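Local coordinates for YesW protein (Bacillus subtilis, PDB 2ZUX) that cleaves the rhamnogalacturonan of plant cell-wall pectin by endo-type elimination and requires calcium or manganese for activity, at residues N115-V119 with E129-K133; G120-G124 with D189-E193; K162-I166 with F234-G239; T502-D506 with I551-N555. All blocks are in the same frame, centred on the assembly; numbering follows the deposited sequence.

Contact 1: residues N115-V119 with E129-K133; sequences NDASV and ELILK. With CA (calcium ion), chain D; CA (calcium ion), chain H.
N115-V119 and E129-K133 run antiparallel, their axes 4.6 Å apart at closest approach, and S118 and I131 form a hydrogen-bonded pair with S118 N 2.8 Å from I131 O. Non-hydrogen-bonded pairs A117-L132 and V119-L130 lie on either side of it. Backbone bonds N115 N to K133 O and K133 N to D116 O close the end. V119 CG1 lies alongside L130 CD2 at 3.8 Å. CG of K133 lies anti to N and the chain bends at chi3 (74°), which lays its end beside D116 and N115. K133 NZ meets D116 OD2 at 3.1 Å in a salt bridge, from above the carboxylate plane. K133 CE packs 3.3 Å from N115 ND2, and K133 NZ also donates to a water, 2.8 Å away. N115 OD1 binds O3 of a rhamnose. At the other end E129 grips a calcium with both oxygens, and its OE1 takes a bond from V122 N. Replacing K133 by an alanine would probably leave D116 OD2 without its ammonium mate and open a gap beside N115. D116 OD2 also binds another calcium at 2.4 Å, with N555, A557 and N559. One carboxylate oxygen thus serves two cations and ties this hairpin to the metal next to the rhamnose pocket.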
loop_
_atom_site.group_PDB
_atom_site.type_symbol
_atom_site.label_atom_id
_atom_site.label_comp_id
_atom_site.label_asym_id
_atom_site.label_seq_id
_atom_site.Cartn_x
_atom_site.Cartn_y
_atom_site.Cartn_z
ATOM N N ASN A 115 11.057 4.931 7.123
ATOM C CA ASN A 115 10.364 3.650 7.197
ATOM C C ASN A 115 9.219 3.642 6.171
ATOM O O ASN A 115 9.416 4.101 5.040
ATOM C CB ASN A 115 9.938 3.399 8.654
ATOM C CG ASN A 115 9.626 1.939 8.947
ATOM O OD1 ASN A 115 10.526 1.116 9.228
ATOM N ND2 ASN A 115 8.355 1.620 8.955
ATOM N N ASP A 116 8.036 3.148 6.542
ATOM C CA ASP A 116 6.913 3.008 5.612
ATOM C C ASP A 116 6.444 4.355 5.102
ATOM O O ASP A 116 6.394 5.331 5.856
ATOM C CB ASP A 116 5.725 2.354 6.316
ATOM C CG ASP A 116 6.022 0.971 6.849
ATOM O OD1 ASP A 116 6.854 0.243 6.272
ATOM O OD2 ASP A 116 5.346 0.606 7.841
ATOM N N ALA A 117 6.030 4.381 3.841
ATOM C CA ALA A 117 5.410 5.567 3.270
ATOM C C ALA A 117 4.043 5.270 2.669
ATOM O O ALA A 117 3.652 4.112 2.474
ATOM C CB ALA A 117 6.325 6.233 2.225
ATOM N N SER A 118 3.330 6.351 2.380
ATOM C CA SER A 118 2.146 6.311 1.544
ATOM C C SER A 118 2.218 7.493 0.591
ATOM O O SER A 118 3.185 8.270 0.635
ATOM C CB SER A 118 0.885 6.380 2.401
ATOM O OG SER A 118 -0.268 6.190 1.609
ATOM N N VAL A 119 1.230 7.606 -0.292
ATOM C CA VAL A 119 1.133 8.766 -1.180
ATOM C C VAL A 119 -0.257 9.372 -1.166
ATOM O O VAL A 119 -1.262 8.686 -0.951
ATOM C CB VAL A 119 1.508 8.441 -2.645
ATOM C CG1 VAL A 119 3.017 8.296 -2.808
ATOM C CG2 VAL A 119 0.757 7.219 -3.137
ATOM N N GLU A 129 2.475 13.508 -3.460
ATOM C CA GLU A 129 3.415 13.758 -2.382
ATOM C C GLU A 129 3.666 12.437 -1.653
ATOM O O GLU A 129 2.826 11.530 -1.676
ATOM C CB GLU A 129 2.841 14.772 -1.388
ATOM C CG GLU A 129 2.942 16.236 -1.806
ATOM C CD GLU A 129 2.152 16.569 -3.057
ATOM O OE1 GLU A 129 0.909 16.408 -3.068
ATOM O OE2 GLU A 129 2.778 17.023 -4.040
ATOM N N LEU A 130 4.824 12.338 -1.010
ATOM C CA LEU A 130 5.161 11.200 -0.166
ATOM C C LEU A 130 4.897 11.533 1.295
ATOM O O LEU A 130 5.347 12.569 1.790
ATOM C CB LEU A 130 6.629 10.833 -0.358
ATOM C CG LEU A 130 6.915 10.045 -1.635
ATOM C CD1 LEU A 130 8.370 10.197 -2.064
ATOM C CD2 LEU A 130 6.522 8.572 -1.469
ATOM N N ILE A 131 4.158 10.653 1.970
ATOM C CA ILE A 131 3.917 10.767 3.403
ATOM C C ILE A 131 4.759 9.673 4.053
ATOM O O ILE A 131 4.510 8.480 3.826
ATOM C CB ILE A 131 2.410 10.604 3.752
ATOM C CG1 ILE A 131 1.529 11.565 2.930
ATOM C CG2 ILE A 131 2.166 10.771 5.258
ATOM C CD1 ILE A 131 1.845 13.048 3.092
ATOM N N LEU A 132 5.759 10.077 4.835
ATOM C CA LEU A 132 6.764 9.167 5.359
ATOM C C LEU A 132 6.717 9.011 6.865
ATOM O O LEU A 132 6.670 10.005 7.598
ATOM C CB LEU A 132 8.152 9.677 4.969
ATOM C CG LEU A 132 9.366 8.891 5.479
ATOM C CD1 LEU A 132 9.440 7.537 4.791
ATOM C CD2 LEU A 132 10.640 9.686 5.251
ATOM N N LYS A 133 6.750 7.760 7.318
ATOM C CA LYS A 133 6.864 7.461 8.741
ATOM C C LYS A 133 8.329 7.231 9.076
ATOM O O LYS A 133 9.010 6.450 8.406
ATOM C CB LYS A 133 6.024 6.229 9.098
ATOM C CG LYS A 133 6.048 5.845 10.587
ATOM C CD LYS A 133 5.216 4.585 10.868
ATOM C CE LYS A 133 5.932 3.342 10.373
ATOM N NZ LYS A 133 5.098 2.101 10.502
HETATM CA CA CA D . 4.306 -1.476 8.244
HETATM CA CA CA H . 0.775 17.312 -5.448
HETATM O O HOH W 1 7.025 0.142 10.810
HETATM O O HOH W 2 6.086 -2.101 9.577
HETATM O O HOH W 3 3.413 -0.408 10.182
HETATM O O HOH W 4 2.700 18.235 -6.509
#

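Contact 2: residues G120-G124 with D189-E193; sequences GDVDG and DGKAE. With CA (calcium ion), chain G; CA (calcium ion), chain H.
The flat group at the centre is the D121 carbonyl, with A192 N above its plane. A192 N donates to D121 O at 2.9 Å, nearly straight at N-H (167°) but 42° out of the carbonyl plane. K191 CA brings a CA-H to the same oxygen, D121 O, at 3.4 Å. The D189 carboxylate is also met from above its plane, by K191 N, which makes an Asx turn. The methyl of A192 points into the other loop, and A192 CB rests 3.8 Å from G120 CA. A CB on G120 would collide with it, so glycine suits this place. V122 CG1 brushes the same methyl. K191 is extended beyond CG and runs across the backbone of V122 and D123. K191 CB lies 3.4 Å from V122 O, and K191 CE 3.6 Å from D123 O. G124 CA touches G190 O, and both glycines have positive phi. Each loop wraps its own calcium. D121 OD1 and D123 OD1 bind one, with D125, Q127 O and E129. D121 also has a partner in G126, and D123 in K157. D189 OD1, K191 O and both oxygens of E193 bind the other, with D185 and D187. Both loops carry the DxDxDG pattern of EF-hand-like calcium loops. No helix takes part. Segment 120-124 lies in the connection between strands 109-120 and 129-136 of one propeller sheet, and 189-193 in that between strands 182-184 and 193-198 of the next.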
loop_
_atom_site.group_PDB
_atom_site.type_symbol
_atom_site.label_atom_id
_atom_site.label_comp_id
_atom_site.label_asym_id
_atom_site.label_seq_id
_atom_site.Cartn_x
_atom_site.Cartn_y
_atom_site.Cartn_z
ATOM N N GLY A 120 -0.296 10.676 -1.408
ATOM C CA GLY A 120 -1.536 11.400 -1.648
ATOM C C GLY A 120 -1.156 12.690 -2.329
ATOM O O GLY A 120 -0.016 13.141 -2.208
ATOM N N ASP A 121 -2.091 13.247 -3.083
ATOM C CA ASP A 121 -1.896 14.537 -3.714
ATOM C C ASP A 121 -2.507 15.570 -2.777
ATOM O O ASP A 121 -3.723 15.750 -2.756
ATOM C CB ASP A 121 -2.566 14.556 -5.084
ATOM C CG ASP A 121 -2.405 15.873 -5.800
ATOM O OD1 ASP A 121 -1.532 16.679 -5.417
ATOM O OD2 ASP A 121 -3.156 16.087 -6.773
ATOM N N VAL A 122 -1.661 16.201 -1.968
ATOM C CA VAL A 122 -2.156 17.077 -0.907
ATOM C C VAL A 122 -2.553 18.471 -1.390
ATOM O O VAL A 122 -3.283 19.182 -0.689
ATOM C CB VAL A 122 -1.177 17.187 0.279
ATOM C CG1 VAL A 122 -0.822 15.791 0.808
ATOM C CG2 VAL A 122 0.073 17.980 -0.103
ATOM N N ASP A 123 -2.078 18.858 -2.570
ATOM C CA ASP A 123 -2.354 20.198 -3.098
ATOM C C ASP A 123 -3.175 20.189 -4.386
ATOM O O ASP A 123 -3.539 21.249 -4.900
ATOM C CB ASP A 123 -1.071 21.040 -3.237
ATOM C CG ASP A 123 0.007 20.376 -4.077
ATOM O OD1 ASP A 123 -0.138 19.205 -4.492
ATOM O OD2 ASP A 123 1.042 21.033 -4.313
ATOM N N GLY A 124 -3.477 18.999 -4.899
ATOM C CA GLY A 124 -4.436 18.850 -5.992
ATOM C C GLY A 124 -3.925 19.135 -7.394
ATOM O O GLY A 124 -4.724 19.410 -8.295
ATOM N N ASP A 189 -12.639 16.792 -2.202
ATOM C CA ASP A 189 -12.357 18.140 -2.703
ATOM C C ASP A 189 -11.145 18.186 -3.639
ATOM O O ASP A 189 -10.790 19.255 -4.147
ATOM C CB ASP A 189 -12.174 19.126 -1.545
ATOM C CG ASP A 189 -10.850 18.952 -0.829
ATOM O OD1 ASP A 189 -10.296 17.819 -0.824
ATOM O OD2 ASP A 189 -10.366 19.947 -0.250
ATOM N N GLY A 190 -10.512 17.032 -3.863
ATOM C CA GLY A 190 -9.349 16.924 -4.748
ATOM C C GLY A 190 -7.999 16.924 -4.051
ATOM O O GLY A 190 -6.961 16.803 -4.705
ATOM N N LYS A 191 -8.011 17.061 -2.724
ATOM C CA LYS A 191 -6.781 17.098 -1.936
ATOM C C LYS A 191 -6.797 16.024 -0.855
ATOM O O LYS A 191 -7.789 15.862 -0.158
ATOM C CB LYS A 191 -6.596 18.474 -1.291
ATOM C CG LYS A 191 -6.388 19.601 -2.305
ATOM C CD LYS A 191 -6.348 20.959 -1.643
ATOM C CE LYS A 191 -6.260 22.067 -2.679
ATOM N NZ LYS A 191 -6.351 23.411 -2.039
ATOM N N ALA A 192 -5.688 15.307 -0.719
ATOM C CA ALA A 192 -5.570 14.256 0.291
ATOM C C ALA A 192 -5.454 14.812 1.698
ATOM O O ALA A 192 -4.849 15.869 1.921
ATOM C CB ALA A 192 -4.377 13.380 -0.004
ATOM N N GLU A 193 -6.065 14.095 2.638
ATOM C CA GLU A 193 -5.781 14.298 4.053
ATOM C C GLU A 193 -5.098 13.060 4.628
ATOM O O GLU A 193 -4.922 12.045 3.936
ATOM C CB GLU A 193 -7.027 14.693 4.861
ATOM C CG GLU A 193 -8.358 14.196 4.343
ATOM C CD GLU A 193 -8.909 14.991 3.157
ATOM O OE1 GLU A 193 -9.796 14.441 2.486
ATOM O OE2 GLU A 193 -8.465 16.138 2.873
HETATM CA CA CA G . -9.803 16.325 0.827
HETATM CA CA CA H . 0.775 17.312 -5.448
HETATM O O HOH W 5 -4.533 19.228 1.743
HETATM O O HOH W 6 -9.292 18.561 1.688
HETATM O O HOH W 4 2.700 18.235 -6.509
#

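Contact 3: residues K162-I166 with F234-G239; sequences KLWRI and FQGSTG
The W164 indole meets the turn at G236-G239 with both an edge and a face. At the edge, W164 NE1 donates to G236 O at 2.7 Å. The bond is straight (164°) and lies in the ring plane, but NE1 sits above the plane of the G236 carbonyl. Over one face, G239 CA stands 3.6 Å from the centroid of the five-membered ring, a CH-pi contact almost on the ring normal. A CB on G239 would strike the indole, and its positive phi favours glycine too. CG of W164 sits in the crowded position between N and C (chi1 47°), which swings the indole against the turn. In the beta-propeller this joins strand 162-167, at the edge of one sheet, to the turn between strands 230-235 and 241-246 of another. With a leucine in place of W164, G236 O would probably lose its donor and G239 the flat surface it rests against. I166 and F234 come from opposite directions, and I166 CD1 lies 3.5 Å from the F234 ring centroid, over its face. Within the turn, G239 N bonds Q235 O at 2.8 Å. A water donates to L163 O and to S237 O, bridging the backbones.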
loop_
_atom_site.group_PDB
_atom_site.type_symbol
_atom_site.label_atom_id
_atom_site.label_comp_id
_atom_site.label_asym_id
_atom_site.label_seq_id
_atom_site.Cartn_x
_atom_site.Cartn_y
_atom_site.Cartn_z
ATOM N N LYS A 162 9.930 19.852 2.207
ATOM C CA LYS A 162 9.278 19.284 3.382
ATOM C C LYS A 162 8.090 20.161 3.766
ATOM O O LYS A 162 8.256 21.322 4.156
ATOM C CB LYS A 162 10.267 19.159 4.539
ATOM C CG LYS A 162 9.672 18.553 5.799
ATOM C CD LYS A 162 10.667 18.651 6.936
ATOM C CE LYS A 162 9.969 18.602 8.275
ATOM N NZ LYS A 162 10.904 19.007 9.356
ATOM N N LEU A 163 6.888 19.612 3.647
ATOM C CA LEU A 163 5.681 20.386 3.921
ATOM C C LEU A 163 5.377 20.516 5.401
ATOM O O LEU A 163 4.916 21.569 5.843
ATOM C CB LEU A 163 4.479 19.808 3.175
ATOM C CG LEU A 163 4.629 19.749 1.652
ATOM C CD1 LEU A 163 3.395 19.134 1.035
ATOM C CD2 LEU A 163 4.892 21.136 1.055
ATOM N N TRP A 164 5.625 19.444 6.153
ATOM C CA TRP A 164 5.357 19.411 7.584
ATOM C C TRP A 164 5.868 18.146 8.231
ATOM O O TRP A 164 6.220 17.179 7.545
ATOM C CB TRP A 164 3.855 19.540 7.867
ATOM C CG TRP A 164 2.945 18.656 7.048
ATOM C CD1 TRP A 164 2.241 19.023 5.938
ATOM C CD2 TRP A 164 2.614 17.279 7.289
ATOM N NE1 TRP A 164 1.495 17.971 5.471
ATOM C CE2 TRP A 164 1.698 16.888 6.284
ATOM C CE3 TRP A 164 3.000 16.336 8.253
ATOM C CZ2 TRP A 164 1.173 15.592 6.207
ATOM C CZ3 TRP A 164 2.479 15.042 8.173
ATOM C CH2 TRP A 164 1.567 14.692 7.159
ATOM N N ARG A 165 5.898 18.189 9.558
ATOM C CA ARG A 165 6.138 17.033 10.406
ATOM C C ARG A 165 5.090 17.006 11.505
ATOM O O ARG A 165 4.839 18.026 12.162
ATOM C CB ARG A 165 7.537 17.091 11.037
ATOM C CG ARG A 165 7.785 16.066 12.165
ATOM C CD ARG A 165 9.262 15.943 12.513
ATOM N NE ARG A 165 10.009 15.553 11.321
ATOM C CZ ARG A 165 11.310 15.744 11.127
ATOM N NH1 ARG A 165 12.072 16.298 12.071
ATOM N NH2 ARG A 165 11.856 15.362 9.983
ATOM N N ILE A 166 4.491 15.834 11.696
ATOM C CA ILE A 166 3.634 15.550 12.842
ATOM C C ILE A 166 4.432 14.677 13.801
ATOM O O ILE A 166 5.062 13.703 13.381
ATOM C CB ILE A 166 2.345 14.808 12.399
ATOM C CG1 ILE A 166 1.456 15.744 11.580
ATOM C CG2 ILE A 166 1.576 14.212 13.606
ATOM C CD1 ILE A 166 0.273 15.058 10.930
ATOM N N PHE A 234 -5.894 15.028 9.631
ATOM C CA PHE A 234 -4.998 16.161 9.438
ATOM C C PHE A 234 -5.085 16.640 7.994
ATOM O O PHE A 234 -5.197 15.833 7.063
ATOM C CB PHE A 234 -3.541 15.760 9.699
ATOM C CG PHE A 234 -3.242 15.315 11.115
ATOM C CD1 PHE A 234 -2.893 16.243 12.092
ATOM C CD2 PHE A 234 -3.252 13.964 11.448
ATOM C CE1 PHE A 234 -2.574 15.837 13.385
ATOM C CE2 PHE A 234 -2.941 13.550 12.737
ATOM C CZ PHE A 234 -2.602 14.484 13.711
ATOM N N GLN A 235 -4.985 17.951 7.805
ATOM C CA GLN A 235 -4.943 18.548 6.479
ATOM C C GLN A 235 -3.672 18.098 5.766
ATOM O O GLN A 235 -2.583 18.179 6.326
ATOM C CB GLN A 235 -4.981 20.074 6.608
ATOM C CG GLN A 235 -5.080 20.810 5.286
ATOM C CD GLN A 235 -5.298 22.294 5.475
ATOM O OE1 GLN A 235 -4.626 22.939 6.280
ATOM N NE2 GLN A 235 -6.249 22.844 4.735
ATOM N N GLY A 236 -3.812 17.607 4.537
ATOM C CA GLY A 236 -2.668 17.061 3.819
ATOM C C GLY A 236 -1.565 18.053 3.506
ATOM O O GLY A 236 -0.390 17.700 3.515
ATOM N N SER A 237 -1.945 19.295 3.204
ATOM C CA SER A 237 -0.976 20.299 2.760
ATOM C C SER A 237 -0.144 20.890 3.897
ATOM O O SER A 237 0.967 21.352 3.664
ATOM C CB SER A 237 -1.690 21.419 2.010
ATOM O OG SER A 237 -2.633 22.042 2.855
ATOM N N THR A 238 -0.684 20.864 5.114
ATOM C CA THR A 238 -0.112 21.586 6.256
ATOM C C THR A 238 0.131 20.711 7.480
ATOM O O THR A 238 0.864 21.107 8.387
ATOM C CB THR A 238 -1.066 22.667 6.741
ATOM O OG1 THR A 238 -2.301 22.040 7.111
ATOM C CG2 THR A 238 -1.290 23.747 5.668
ATOM N N GLY A 239 -0.521 19.547 7.539
ATOM C CA GLY A 239 -0.438 18.697 8.723
ATOM C C GLY A 239 -1.247 19.249 9.885
ATOM O O GLY A 239 -1.109 18.784 11.012
HETATM O O HOH W 7 3.056 23.058 4.429
#

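Contact 4: residues T502-D506 with I551-N555; sequences TLQAD and IAWQN. With CA (calcium ion), chain E; CA (calcium ion), chain D.
Two hydrogen bonds join the Q554 amide to the backbone of Q504. Q504 N donates to Q554 OE1 at 2.9 Å, and Q554 NE2 donates to Q504 O at 2.9 Å. Both reach a lone pair in the carbonyl plane. The side chain of Q554 leaves anti to its N (chi1 -169°) and stays extended, which carries the amide to the strand, where the two bonds fix its rotation. The Q504 side chain turns away to G455 O and E513. Apolar pairs are I551 CD1 with A505 CB at 3.6 Å and I551 CG2 with L503 CD1 at 4.3 Å. L503 and I551 also touch V119. Two methyls pack on polar atoms: I551 CD1 is 3.3 Å from Q504 O, and L503 CD1 is 3.5 Å from Q554 OE1, where the side chains cross obliquely. The last residue of each segment binds a calcium. N555 O binds that of D116 at 2.3 Å. D506 OD1 binds another at 2.4 Å, with L508 O, D510 O, R512 O and E514. T502 and L503 both face V516, a classic beta bulge. The Q554 amide thus pairs with Q504 N and O as a neighbouring strand would, on buried propeller strand 503-505.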
loop_
_atom_site.group_PDB
_atom_site.type_symbol
_atom_site.label_atom_id
_atom_site.label_comp_id
_atom_site.label_asym_id
_atom_site.label_seq_id
_atom_site.Cartn_x
_atom_site.Cartn_y
_atom_site.Cartn_z
ATOM N N THR A 502 10.263 1.308 1.225
ATOM C CA THR A 502 9.477 2.404 1.766
ATOM C C THR A 502 8.113 2.477 1.067
ATOM O O THR A 502 7.096 2.667 1.736
ATOM C CB THR A 502 10.293 3.724 1.749
ATOM O OG1 THR A 502 11.143 3.734 2.906
ATOM C CG2 THR A 502 9.423 4.957 1.804
ATOM N N LEU A 503 8.077 2.265 -0.248
ATOM C CA LEU A 503 6.805 2.167 -0.963
ATOM C C LEU A 503 7.031 1.538 -2.316
ATOM O O LEU A 503 8.052 1.799 -2.951
ATOM C CB LEU A 503 6.154 3.546 -1.146
ATOM C CG LEU A 503 4.741 3.588 -1.754
ATOM C CD1 LEU A 503 3.716 2.873 -0.879
ATOM C CD2 LEU A 503 4.327 5.023 -2.035
ATOM N N GLN A 504 6.094 0.697 -2.745
ATOM C CA GLN A 504 6.023 0.254 -4.136
ATOM C C GLN A 504 4.677 0.695 -4.692
ATOM O O GLN A 504 3.638 0.373 -4.115
ATOM C CB GLN A 504 6.144 -1.259 -4.240
ATOM C CG GLN A 504 5.987 -1.798 -5.655
ATOM C CD GLN A 504 5.948 -3.309 -5.668
ATOM O OE1 GLN A 504 6.921 -3.971 -5.270
ATOM N NE2 GLN A 504 4.813 -3.869 -6.089
ATOM N N ALA A 505 4.678 1.447 -5.794
ATOM C CA ALA A 505 3.431 1.939 -6.382
ATOM C C ALA A 505 3.706 2.478 -7.764
ATOM O O ALA A 505 4.776 3.049 -8.013
ATOM C CB ALA A 505 2.830 3.048 -5.526
ATOM N N ASP A 506 2.728 2.340 -8.653
ATOM C CA ASP A 506 2.777 3.079 -9.921
ATOM C C ASP A 506 2.459 4.545 -9.649
ATOM O O ASP A 506 1.294 4.960 -9.690
ATOM C CB ASP A 506 1.792 2.509 -10.935
ATOM C CG ASP A 506 1.733 3.329 -12.207
ATOM O OD1 ASP A 506 2.705 4.068 -12.498
ATOM O OD2 ASP A 506 0.718 3.229 -12.911
ATOM N N ILE A 551 -2.430 0.580 -2.212
ATOM C CA ILE A 551 -1.374 1.547 -1.918
ATOM C C ILE A 551 -1.689 2.248 -0.595
ATOM O O ILE A 551 -0.796 2.446 0.231
ATOM C CB ILE A 551 -1.162 2.545 -3.074
ATOM C CG1 ILE A 551 -0.781 1.796 -4.360
ATOM C CG2 ILE A 551 -0.106 3.582 -2.693
ATOM C CD1 ILE A 551 0.341 0.764 -4.214
ATOM N N ALA A 552 -2.960 2.566 -0.360
ATOM C CA ALA A 552 -3.328 3.187 0.908
ATOM C C ALA A 552 -3.020 2.298 2.116
ATOM O O ALA A 552 -2.585 2.814 3.139
ATOM C CB ALA A 552 -4.795 3.620 0.906
ATOM N N TRP A 553 -3.234 0.981 2.009
ATOM C CA TRP A 553 -2.928 0.106 3.146
ATOM C C TRP A 553 -1.540 -0.529 3.111
ATOM O O TRP A 553 -1.205 -1.301 4.011
ATOM C CB TRP A 553 -4.021 -0.951 3.446
ATOM C CG TRP A 553 -4.450 -1.877 2.329
ATOM C CD1 TRP A 553 -5.711 -1.951 1.806
ATOM C CD2 TRP A 553 -3.681 -2.906 1.657
ATOM N NE1 TRP A 553 -5.772 -2.925 0.853
ATOM C CE2 TRP A 553 -4.542 -3.514 0.720
ATOM C CE3 TRP A 553 -2.342 -3.341 1.726
ATOM C CZ2 TRP A 553 -4.127 -4.549 -0.126
ATOM C CZ3 TRP A 553 -1.927 -4.362 0.868
ATOM C CH2 TRP A 553 -2.823 -4.945 -0.046
ATOM N N GLN A 554 -0.716 -0.194 2.117
ATOM C CA GLN A 554 0.588 -0.854 2.025
ATOM C C GLN A 554 1.403 -0.731 3.315
ATOM O O GLN A 554 2.046 -1.697 3.748
ATOM C CB GLN A 554 1.412 -0.360 0.837
ATOM C CG GLN A 554 2.634 -1.241 0.593
ATOM C CD GLN A 554 3.344 -0.882 -0.689
ATOM O OE1 GLN A 554 4.522 -0.509 -0.682
ATOM N NE2 GLN A 554 2.628 -0.972 -1.807
ATOM N N ASN A 555 1.359 0.434 3.948
ATOM C CA ASN A 555 2.150 0.639 5.162
ATOM C C ASN A 555 1.718 -0.221 6.330
ATOM O O ASN A 555 2.509 -0.465 7.229
ATOM C CB ASN A 555 2.164 2.122 5.588
ATOM C CG ASN A 555 0.818 2.609 6.114
ATOM O OD1 ASN A 555 -0.010 3.141 5.352
ATOM N ND2 ASN A 555 0.616 2.502 7.403
HETATM CA CA CA E . 4.921 3.776 -13.372
HETATM CA CA CA D . 4.306 -1.476 8.244
HETATM O O HOH W 2 6.086 -2.101 9.577
HETATM O O HOH W 3 3.413 -0.408 10.182
HETATM O O HOH W 8 6.403 3.298 -15.254
#

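How the contacts relate
Going from the N terminus, contact 1 closes the hairpin of strands 109-120 and 129-136. Contact 2 opens inside that hairpin loop and reaches forward to 189-193, so contacts 1 and 2 cross. They share the calcium of E129, D121 and D123. Contact 3 opens at 162-166 within the span of contact 2 and closes at 234-239 beyond it, so these cross too. Together they join two successive propeller sheets, with V122 of contact 2 packed on L163, G236 and S237 of contact 3. Contact 4 follows along the chain. It returns to contact 1 through T502 and the calcium shared by D116 and N555, tying helix 547-553 and the sheet of strands 91-95 and 503-505 to the hairpin.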